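Local atomic coordinates of FEZ-1 protein (PDB entry 5WCK), a protein that probably hydrolyses beta-lactam antibiotics, as a monomeric zinc-dependent metallo-beta-lactamase of subclass B3. Residues 29-33 with 34-38; 49-52 with 53-57; 58-61 with 62-65; 80-83 with 84-88. The protein carries 2 engineered substitutions. All coordinates share one frame; numbering follows the deposited sequence.

Contact 1: 29-33 with 34-38; sequences LIVTP and RGNIL. With SO4 (sulfate ion), chain F.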
loop_
_atom_site.group_PDB
_atom_site.type_symbol
_atom_site.label_atom_id
_atom_site.label_comp_id
_atom_site.label_asym_id
_atom_site.label_seq_id
_atom_site.Cartn_x
_atom_site.Cartn_y
_atom_site.Cartn_z
ATOM N N LEU A 29 -0.631 2.058 10.641
ATOM C CA LEU A 29 -0.475 3.233 11.489
ATOM C C LEU A 29 0.946 3.237 12.039
ATOM O O LEU A 29 1.393 2.248 12.609
ATOM C CB LEU A 29 -1.479 3.207 12.650
ATOM C CG LEU A 29 -1.554 4.497 13.463
ATOM C CD1 LEU A 29 -2.317 5.578 12.707
ATOM C CD2 LEU A 29 -2.177 4.263 14.829
ATOM N N ILE A 30 1.649 4.354 11.839
ATOM C CA ILE A 30 3.000 4.523 12.379
ATOM C C ILE A 30 2.863 5.600 13.457
ATOM O O ILE A 30 2.448 6.716 13.165
ATOM C CB ILE A 30 4.027 4.888 11.290
ATOM C CG1 ILE A 30 4.207 3.787 10.242
ATOM C CG2 ILE A 30 5.369 5.185 11.929
ATOM C CD1 ILE A 30 3.199 3.744 9.152
ATOM N N VAL A 31 3.229 5.246 14.690
ATOM C CA VAL A 31 2.971 6.073 15.870
ATOM C C VAL A 31 4.295 6.700 16.313
ATOM O O VAL A 31 5.260 5.981 16.585
ATOM C CB VAL A 31 2.338 5.248 16.999
ATOM C CG1 VAL A 31 2.211 6.069 18.275
ATOM C CG2 VAL A 31 0.988 4.703 16.576
ATOM N N THR A 32 4.309 8.031 16.397
ATOM C CA THR A 32 5.511 8.788 16.772
ATOM C C THR A 32 5.163 9.791 17.857
ATOM O O THR A 32 4.009 10.161 18.054
ATOM C CB THR A 32 6.169 9.515 15.590
ATOM O OG1 THR A 32 5.598 10.821 15.446
ATOM C CG2 THR A 32 6.041 8.758 14.283
ATOM N N PRO A 33 6.193 10.295 18.570
ATOM C CA PRO A 33 5.974 11.346 19.564
ATOM C C PRO A 33 5.382 12.648 19.012
ATOM O O PRO A 33 4.895 13.480 19.814
ATOM C CB PRO A 33 7.372 11.573 20.142
ATOM C CG PRO A 33 8.114 10.305 19.856
ATOM C CD PRO A 33 7.595 9.861 18.507
ATOM N N ARG A 34 5.418 12.828 17.685
ATOM C CA ARG A 34 4.937 14.045 17.048
ATOM C C ARG A 34 3.683 13.774 16.212
ATOM O O ARG A 34 3.296 14.618 15.381
ATOM C CB ARG A 34 6.045 14.679 16.192
ATOM C CG ARG A 34 7.341 14.947 16.954
ATOM C CD ARG A 34 7.152 15.895 18.123
ATOM N NE ARG A 34 6.814 17.218 17.664
ATOM C CZ ARG A 34 6.437 18.224 18.450
ATOM N NH1 ARG A 34 6.210 18.022 19.741
ATOM N NH2 ARG A 34 6.320 19.432 17.934
ATOM N N GLY A 35 3.047 12.621 16.438
ATOM C CA GLY A 35 1.804 12.275 15.763
ATOM C C GLY A 35 1.979 11.025 14.927
ATOM O O GLY A 35 3.048 10.390 14.942
ATOM N N ASN A 36 0.923 10.680 14.184
ATOM C CA ASN A 36 0.852 9.377 13.521
ATOM C C ASN A 36 0.761 9.521 12.001
ATOM O O ASN A 36 0.246 10.525 11.481
ATOM C CB ASN A 36 -0.353 8.595 14.044
ATOM C CG ASN A 36 -0.349 8.498 15.552
ATOM O OD1 ASN A 36 0.715 8.504 16.188
ATOM N ND2 ASN A 36 -1.539 8.435 16.126
ATOM N N ILE A 37 1.240 8.484 11.296
ATOM C CA ILE A 37 1.128 8.366 9.851
ATOM C C ILE A 37 0.170 7.205 9.564
ATOM O O ILE A 37 0.311 6.140 10.177
ATOM C CB ILE A 37 2.478 8.066 9.186
ATOM C CG1 ILE A 37 3.534 9.118 9.554
ATOM C CG2 ILE A 37 2.327 7.899 7.678
ATOM C CD1 ILE A 37 4.929 8.777 9.095
ATOM N N LEU A 38 -0.804 7.446 8.693
ATOM C CA LEU A 38 -1.741 6.427 8.236
ATOM C C LEU A 38 -1.458 6.106 6.767
ATOM O O LEU A 38 -1.318 7.029 5.941
ATOM C CB LEU A 38 -3.176 6.935 8.414
ATOM C CG LEU A 38 -4.268 6.001 7.909
ATOM C CD1 LEU A 38 -4.309 4.696 8.680
ATOM C CD2 LEU A 38 -5.637 6.664 7.961
HETATM S S SO4 F . 7.426 18.581 14.387
HETATM O O1 SO4 F . 6.943 17.257 14.011
HETATM O O2 SO4 F . 6.280 19.420 14.788
HETATM O O3 SO4 F . 8.368 18.385 15.525
HETATM O O4 SO4 F . 8.183 19.284 13.367
HETATM O O HOH W 1 6.063 15.498 21.483
#

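Contact 2: 49-52 with 53-57; sequences MIKA and SIKKL. With SO4 (sulfate ion), chain E.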
loop_
_atom_site.group_PDB
_atom_site.type_symbol
_atom_site.label_atom_id
_atom_site.label_comp_id
_atom_site.label_asym_id
_atom_site.label_seq_id
_atom_site.Cartn_x
_atom_site.Cartn_y
_atom_site.Cartn_z
ATOM N N MET A 49 -14.102 2.233 10.286
ATOM C CA MET A 49 -13.438 1.035 10.773
ATOM C C MET A 49 -11.982 1.361 11.138
ATOM O O MET A 49 -11.451 0.869 12.138
ATOM C CB MET A 49 -13.496 -0.092 9.734
ATOM C CG MET A 49 -14.916 -0.506 9.425
ATOM S SD MET A 49 -15.077 -1.545 7.950
ATOM C CE MET A 49 -14.194 -2.992 8.461
ATOM N N ILE A 50 -11.324 2.132 10.267
ATOM C CA ILE A 50 -9.931 2.570 10.527
ATOM C C ILE A 50 -9.905 3.418 11.806
ATOM O O ILE A 50 -9.060 3.191 12.691
ATOM C CB ILE A 50 -9.346 3.295 9.303
ATOM C CG1 ILE A 50 -9.162 2.324 8.129
ATOM C CG2 ILE A 50 -8.026 3.967 9.662
ATOM C CD1 ILE A 50 -8.947 2.997 6.806
ATOM N N LYS A 51 -10.831 4.385 11.910
ATOM C CA LYS A 51 -10.926 5.215 13.118
ATOM C C LYS A 51 -11.074 4.323 14.350
ATOM O O LYS A 51 -10.379 4.499 15.359
ATOM C CB LYS A 51 -12.094 6.196 13.021
ATOM C CG LYS A 51 -12.285 7.044 14.267
ATOM C CD LYS A 51 -13.364 8.098 14.115
ATOM C CE LYS A 51 -13.444 8.968 15.349
ATOM N NZ LYS A 51 -14.397 10.083 15.190
ATOM N N ALA A 52 -12.007 3.363 14.296
ATOM C CA ALA A 52 -12.261 2.502 15.446
ATOM C C ALA A 52 -11.018 1.671 15.803
ATOM O O ALA A 52 -10.720 1.465 16.983
ATOM C CB ALA A 52 -13.473 1.628 15.191
ATOM N N SER A 53 -10.289 1.189 14.781
ATOM C CA SER A 53 -9.095 0.395 15.009
ATOM C C SER A 53 -8.020 1.236 15.711
ATOM O O SER A 53 -7.353 0.789 16.628
ATOM C CB SER A 53 -8.570 -0.182 13.705
ATOM O OG SER A 53 -9.389 -1.256 13.252
ATOM N N ILE A 54 -7.835 2.460 15.233
ATOM C CA ILE A 54 -6.845 3.365 15.811
ATOM C C ILE A 54 -7.159 3.585 17.298
ATOM O O ILE A 54 -6.257 3.533 18.147
ATOM C CB ILE A 54 -6.795 4.682 15.022
ATOM C CG1 ILE A 54 -6.148 4.454 13.649
ATOM C CG2 ILE A 54 -6.061 5.772 15.792
ATOM C CD1 ILE A 54 -6.287 5.600 12.688
ATOM N N LYS A 55 -8.442 3.842 17.578
ATOM C CA LYS A 55 -8.872 4.158 18.955
ATOM C C LYS A 55 -8.799 2.910 19.845
ATOM O O LYS A 55 -8.451 3.018 21.035
ATOM C CB LYS A 55 -10.241 4.836 18.904
ATOM C CG LYS A 55 -10.202 6.218 18.264
ATOM C CD LYS A 55 -11.547 6.875 18.030
ATOM C CE LYS A 55 -12.371 7.074 19.287
ATOM N NZ LYS A 55 -11.676 7.945 20.263
ATOM N N LYS A 56 -9.069 1.724 19.276
ATOM C CA LYS A 56 -8.964 0.469 19.996
ATOM C C LYS A 56 -7.537 0.230 20.505
ATOM O O LYS A 56 -7.328 -0.330 21.586
ATOM C CB LYS A 56 -9.409 -0.695 19.107
ATOM C CG LYS A 56 -9.278 -2.070 19.740
ATOM C CD LYS A 56 -10.151 -2.268 20.958
ATOM C CE LYS A 56 -10.072 -3.698 21.460
ATOM N NZ LYS A 56 -10.922 -3.927 22.652
ATOM N N LEU A 57 -6.540 0.655 19.719
ATOM C CA LEU A 57 -5.145 0.545 20.100
ATOM C C LEU A 57 -4.765 1.586 21.156
ATOM O O LEU A 57 -3.643 1.537 21.637
ATOM C CB LEU A 57 -4.243 0.714 18.868
ATOM C CG LEU A 57 -4.298 -0.412 17.844
ATOM C CD1 LEU A 57 -3.577 0.009 16.569
ATOM C CD2 LEU A 57 -3.712 -1.704 18.396
HETATM S S SO4 E . -10.258 10.818 18.675
HETATM O O1 SO4 E . -11.711 10.574 18.463
HETATM O O2 SO4 E . -10.050 11.529 19.963
HETATM O O3 SO4 E . -9.565 9.549 18.791
HETATM O O4 SO4 E . -9.764 11.702 17.615
#

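Contact 3: 58-61 with 62-65; sequences GFKF and SDTK. With SO4 (sulfate ion), chain E.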
loop_
_atom_site.group_PDB
_atom_site.type_symbol
_atom_site.label_atom_id
_atom_site.label_comp_id
_atom_site.label_asym_id
_atom_site.label_seq_id
_atom_site.Cartn_x
_atom_site.Cartn_y
_atom_site.Cartn_z
ATOM N N GLY A 58 -5.664 2.531 21.450
ATOM C CA GLY A 58 -5.405 3.561 22.463
ATOM C C GLY A 58 -4.846 4.851 21.901
ATOM O O GLY A 58 -4.423 5.708 22.662
ATOM N N PHE A 59 -4.862 5.003 20.571
ATOM C CA PHE A 59 -4.384 6.187 19.906
ATOM C C PHE A 59 -5.561 7.095 19.537
ATOM O O PHE A 59 -6.735 6.713 19.644
ATOM C CB PHE A 59 -3.534 5.772 18.700
ATOM C CG PHE A 59 -2.390 4.868 19.066
ATOM C CD1 PHE A 59 -1.448 5.260 20.000
ATOM C CD2 PHE A 59 -2.269 3.595 18.518
ATOM C CE1 PHE A 59 -0.402 4.428 20.352
ATOM C CE2 PHE A 59 -1.239 2.750 18.892
ATOM C CZ PHE A 59 -0.304 3.163 19.816
ATOM N N LYS A 60 -5.244 8.318 19.126
ATOM C CA LYS A 60 -6.241 9.300 18.780
ATOM C C LYS A 60 -6.306 9.446 17.266
ATOM O O LYS A 60 -5.290 9.669 16.613
ATOM C CB LYS A 60 -5.940 10.665 19.404
ATOM C CG LYS A 60 -5.984 10.732 20.924
ATOM C CD LYS A 60 -5.853 12.142 21.460
ATOM C CE LYS A 60 -5.830 12.177 22.973
ATOM N NZ LYS A 60 -5.533 13.536 23.480
ATOM N N PHE A 61 -7.524 9.402 16.718
ATOM C CA PHE A 61 -7.700 9.623 15.299
ATOM C C PHE A 61 -7.232 11.036 14.935
ATOM O O PHE A 61 -6.614 11.243 13.871
ATOM C CB PHE A 61 -9.161 9.370 14.933
ATOM C CG PHE A 61 -9.470 9.295 13.463
ATOM C CD1 PHE A 61 -8.725 8.497 12.616
ATOM C CD2 PHE A 61 -10.567 9.975 12.940
ATOM C CE1 PHE A 61 -9.038 8.409 11.272
ATOM C CE2 PHE A 61 -10.907 9.855 11.602
ATOM C CZ PHE A 61 -10.126 9.083 10.764
ATOM N N SER A 62 -7.476 12.000 15.843
ATOM C CA SER A 62 -7.115 13.395 15.647
ATOM C C SER A 62 -5.597 13.583 15.578
ATOM O O SER A 62 -5.151 14.635 15.155
ATOM C CB SER A 62 -7.706 14.270 16.757
ATOM O OG SER A 62 -7.216 13.879 18.024
ATOM N N ASP A 63 -4.814 12.575 15.990
ATOM C CA ASP A 63 -3.345 12.680 15.914
ATOM C C ASP A 63 -2.815 12.208 14.553
ATOM O O ASP A 63 -1.603 12.141 14.388
ATOM C CB ASP A 63 -2.673 11.844 17.006
ATOM C CG ASP A 63 -2.678 12.503 18.378
ATOM O OD1 ASP A 63 -2.907 13.724 18.433
ATOM O OD2 ASP A 63 -2.469 11.774 19.373
ATOM N N THR A 64 -3.690 11.892 13.591
ATOM C CA THR A 64 -3.225 11.498 12.251
ATOM C C THR A 64 -2.708 12.746 11.524
ATOM O O THR A 64 -3.504 13.625 11.120
ATOM C CB THR A 64 -4.344 10.858 11.425
ATOM O OG1 THR A 64 -4.960 9.808 12.166
ATOM C CG2 THR A 64 -3.862 10.299 10.104
ATOM N N LYS A 65 -1.382 12.836 11.372
ATOM C CA LYS A 65 -0.731 14.007 10.790
ATOM C C LYS A 65 -0.502 13.872 9.277
ATOM O O LYS A 65 -0.424 14.901 8.563
ATOM C CB LYS A 65 0.639 14.235 11.425
ATOM C CG LYS A 65 0.619 14.485 12.923
ATOM C CD LYS A 65 -0.086 15.759 13.307
ATOM C CE LYS A 65 0.017 16.044 14.790
ATOM N NZ LYS A 65 -0.770 17.242 15.162
HETATM S S SO4 E . -10.258 10.818 18.675
HETATM O O1 SO4 E . -11.711 10.574 18.463
HETATM O O2 SO4 E . -10.050 11.529 19.963
HETATM O O3 SO4 E . -9.565 9.549 18.791
HETATM O O4 SO4 E . -9.764 11.702 17.615
HETATM O O HOH W 2 -3.916 8.550 14.502
HETATM O O HOH W 3 -2.364 9.008 19.122
#

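Contact 4: 80-83 with 84-88; sequences SELI and KQQTK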
loop_
_atom_site.group_PDB
_atom_site.type_symbol
_atom_site.label_atom_id
_atom_site.label_comp_id
_atom_site.label_asym_id
_atom_site.label_seq_id
_atom_site.Cartn_x
_atom_site.Cartn_y
_atom_site.Cartn_z
ATOM N N SER A 80 -9.821 8.829 1.254
ATOM C CA SER A 80 -8.826 9.852 1.606
ATOM C C SER A 80 -9.491 11.199 1.914
ATOM O O SER A 80 -9.109 11.851 2.884
ATOM C CB SER A 80 -7.750 9.980 0.582
ATOM O OG SER A 80 -6.952 8.779 0.563
ATOM N N GLU A 81 -10.471 11.608 1.102
ATOM C CA GLU A 81 -11.117 12.925 1.353
ATOM C C GLU A 81 -11.760 12.937 2.749
ATOM O O GLU A 81 -11.612 13.932 3.482
ATOM C CB GLU A 81 -12.107 13.280 0.251
ATOM C CG GLU A 81 -12.768 14.642 0.472
ATOM C CD GLU A 81 -11.850 15.845 0.605
ATOM O OE1 GLU A 81 -10.673 15.775 0.195
ATOM O OE2 GLU A 81 -12.338 16.901 1.107
ATOM N N LEU A 82 -12.477 11.867 3.115
ATOM C CA LEU A 82 -13.091 11.766 4.441
ATOM C C LEU A 82 -12.036 11.892 5.541
ATOM O O LEU A 82 -12.229 12.592 6.528
ATOM C CB LEU A 82 -13.817 10.430 4.595
ATOM C CG LEU A 82 -15.101 10.276 3.789
ATOM C CD1 LEU A 82 -15.500 8.810 3.762
ATOM C CD2 LEU A 82 -16.209 11.137 4.400
ATOM N N ILE A 83 -10.903 11.199 5.377
ATOM C CA ILE A 83 -9.856 11.258 6.400
ATOM C C ILE A 83 -9.326 12.691 6.520
ATOM O O ILE A 83 -9.105 13.166 7.626
ATOM C CB ILE A 83 -8.751 10.222 6.130
ATOM C CG1 ILE A 83 -9.349 8.826 6.332
ATOM C CG2 ILE A 83 -7.546 10.476 7.029
ATOM C CD1 ILE A 83 -8.410 7.673 6.164
ATOM N N LYS A 84 -9.131 13.366 5.395
ATOM C CA LYS A 84 -8.638 14.751 5.385
ATOM C C LYS A 84 -9.669 15.647 6.096
ATOM O O LYS A 84 -9.286 16.505 6.900
ATOM C CB LYS A 84 -8.386 15.254 3.964
ATOM C CG LYS A 84 -7.233 14.587 3.219
ATOM C CD LYS A 84 -6.899 15.290 1.938
ATOM C CE LYS A 84 -6.158 16.599 2.143
ATOM N NZ LYS A 84 -6.120 17.424 0.916
ATOM N N GLN A 85 -10.953 15.446 5.806
ATOM C CA GLN A 85 -12.034 16.283 6.413
ATOM C C GLN A 85 -12.042 16.101 7.931
ATOM O O GLN A 85 -12.250 17.082 8.671
ATOM C CB GLN A 85 -13.404 15.919 5.842
ATOM C CG GLN A 85 -13.626 16.441 4.426
ATOM C CD GLN A 85 -14.892 15.952 3.758
ATOM O OE1 GLN A 85 -15.455 14.910 4.092
ATOM N NE2 GLN A 85 -15.312 16.675 2.730
ATOM N N GLN A 86 -11.857 14.860 8.396
ATOM C CA GLN A 86 -12.067 14.478 9.790
ATOM C C GLN A 86 -10.816 14.709 10.639
ATOM O O GLN A 86 -10.951 14.847 11.845
ATOM C CB GLN A 86 -12.543 13.031 9.891
ATOM C CG GLN A 86 -13.949 12.836 9.326
ATOM C CD GLN A 86 -14.407 11.398 9.289
ATOM O OE1 GLN A 86 -14.064 10.589 10.148
ATOM N NE2 GLN A 86 -15.164 11.049 8.254
ATOM N N THR A 87 -9.629 14.763 10.013
ATOM C CA THR A 87 -8.353 14.817 10.786
ATOM C C THR A 87 -7.436 15.975 10.382
ATOM O O THR A 87 -6.491 16.267 11.118
ATOM C CB THR A 87 -7.522 13.535 10.623
ATOM O OG1 THR A 87 -7.020 13.468 9.278
ATOM C CG2 THR A 87 -8.297 12.291 10.995
ATOM N N LYS A 88 -7.643 16.544 9.190
ATOM C CA LYS A 88 -6.737 17.530 8.589
ATOM C C LYS A 88 -5.326 16.948 8.355
ATOM O O LYS A 88 -4.353 17.689 8.285
ATOM C CB LYS A 88 -6.634 18.795 9.452
ATOM C CG LYS A 88 -7.954 19.393 9.920
ATOM C CD LYS A 88 -8.981 19.609 8.837
ATOM C CE LYS A 88 -10.227 20.274 9.380
ATOM N NZ LYS A 88 -11.392 20.078 8.486
HETATM O O HOH W 4 -8.768 17.599 -0.363
#

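Contact 1: 29-33 with 34-38
T32 and G35 close the tip of a beta hairpin in which strand 28-32 turns back into strand 35-39 through a type I turn. The short strand segments run antiparallel, 164° apart. I30 and I37 form a hydrogen-bonded pair: I30 N donates to I37 O at 2.8 Å, and I37 N donates to I30 O in return. The CB atoms of I30 and I37 pack 4.1 Å apart. At the turn the T32 side chain reinforces the backbone. With chi1 at 89°, OG1 sits between the backbone N and the carbonyl carbon, where it accepts from R34 N at 3.0 Å and donates to G35 O at 2.6 Å. One hydroxyl is thus gripped in both roles. G35 has a positive phi at which a CB would be jammed against R34 O, a backbone shape that suits glycine.

R34 shows how an exposed turn residue can fold over its own loop. Its CB lies 3.5 Å from P33 C, CG is still beside that same atom, and CD comes to 3.7 Å from P33 O, the chain bending at both middle torsions. NE then donates to sulfate O3 at 2.9 Å and NH2 to sulfate O2 at 3.1 Å, the anion lying at the guanidinium edge; NH1 reaches P33 O through a water. The sulfate probably comes from the crystallisation liquor.

The face bearing I30, T32 and I37 meets L136 of strand 133-136 and T139 of strand 139-145. On the other face L29 and V31 touch F59, and strands 17-19 and 64-68 flank the hairpin.

Contact 2: 49-52 with 53-57
Four backbone bonds link residues 49-52 to the next turn in the i to i+4 pattern, as from I54 N to I50 O at 2.9 Å, where the donor lies nearly along the C=O axis. This is helix 47-56, the crossover of a beta-alpha-beta unit between the parallel strands 35-39 and 64-68.

Its faces carry different chemistry. On the buried side I50 and I54, one turn apart, cross obliquely, with I50 CG2 3.9 Å from I54 CD1. In I54, CG1 stands beside the backbone N (chi1 -71°), which drops this branch back to 3.3 Å from I50 O, over the preceding turn. S53 is buried as well: its CB lies 3.4 Å from M49 O, and the residue touches P10. I50 also reaches D42, and its side chain is about 10 Å from that of the zinc ligand H76, so I50 is near the metal site but not part of it.

K51 and K55 run side by side, pointing the same way. K51 is fully extended from a CG anti to its N, whereas K55 bends at its last two torsions; the aliphatic parts meet with K51 CG 3.8 Å from K55 CD. A sulfate, probably from the crystallisation liquor, lies beside both lysines, and its negative charge would probably offset theirs. K51 approaches with carbon alone, its CE 3.9 Å from sulfate O1. K55 supplies the polar grip: NZ makes a weak bond to sulfate O1 and donates to sulfate O3 at 3.0 Å.

Contact 3: 58-61 with 62-65
F61 and T64 meet across a single 3-10 turn, the link that carries the chain from helix 47-56, ended by a Schellman motif at G58, into strand 64-68 of the beta-alpha-beta unit. The two side chains lie at a slant to each other. F61 holds CG anti to its N (chi1 -169°), which sends the ring away from the turn to pack against K51 and I54 on one helix and Q86 and T87 on another; T64 OG1 stays obliquely placed to that ring, 4.0 Å from CD1.

What T64 really grips is the backbone carbonyl of F61. F61 O accepts twice from this one residue: from T64 N at 3.0 Å, a donor standing well above the carbonyl plane, and from T64 OG1 at 2.8 Å, a donor tilted only 18° from it. The pair of hydrogen bonds holds T64 on this carbonyl, the OG1 bond fixing the side chain's rotation; a water also joins OG1 to K60 O.

K60 and D63 make the same backbone bond one residue earlier. D63 N donates to K60 O at 3.0 Å, and D63 OD2 rests 3.6 Å from K60 CB. The lysine extends outward, leaving NZ 5.4 Å from OD2, so their charges are near but not in contact; a second water instead bridges OD2 and K60 N.

The start of the turn points two successive N-H groups outward. They hold the sulfate that K55 also binds: F61 N donates to O3 at 2.9 Å and S62 N to O4, likewise at 2.9 Å.

Contact 4: 80-83 with 84-88
The E81 carboxylate and the Q85 amide meet one helical turn apart, their planes 76° from each other, on a partly exposed flank of helix 80-87, where E81 also touches T120 and S122. This helix follows the zinc-ligand segment H71 to H76 and leads into strand 90-94 of the metallo-beta-lactamase alpha-beta/beta-alpha fold. E81 OE2 lies 3.4 Å from Q85 NE2 and stands off the amide plane rather than in it; the other end of that amide has OE1 3.9 Å from L82 CD2. A second amide, that of Q86, runs alongside L82, with NE2 3.9 Å from L82 CB.

The other carboxylate oxygen works through solvent. A water donates to E81 OE1 at 2.7 Å and accepts from K84 NZ at 2.9 Å, joining two opposite charges that do not touch directly. K84 NZ is also bonded to T123 O, tying the helix to a loop. At the helix start S80 OG pairs with S41 OG, and its side chain is about 8 Å from that of H76.

The last turn is closed by hydroxyl and amine. T87 OG1 sits between its backbone N and carbonyl carbon (chi1 69°), which lets it donate back to I83 O at 2.7 Å, from above the carbonyl plane; A89 N is hydrogen-bonded to the same hydroxyl. K88 leaves the helix with positive phi and curls back, NZ donating to Q85 O at 3.1 Å.

How the contacts relate
The chain passes through the four contacts in series. Contacts 1 and 3 share a sheet: N36 pairs its backbone with D63 and K65, so the hairpin's second strand lies next to the strand entered by the 3-10 turn. Contact 2 supplies the helix covering them, where I50 and I54 meet L38 and L29 in an apolar core; L38 also reaches I83 of contact 4, and F61 of contact 3 wedges between both helices. At the surface the chemistry turns polar. Contacts 2 and 3 grip one sulfate, by a lysine and by backbone N-H groups, contact 1 holds another with an arginine, and contact 4 relies on a water bridge between E81 and K84 and on the T87 hydroxyl.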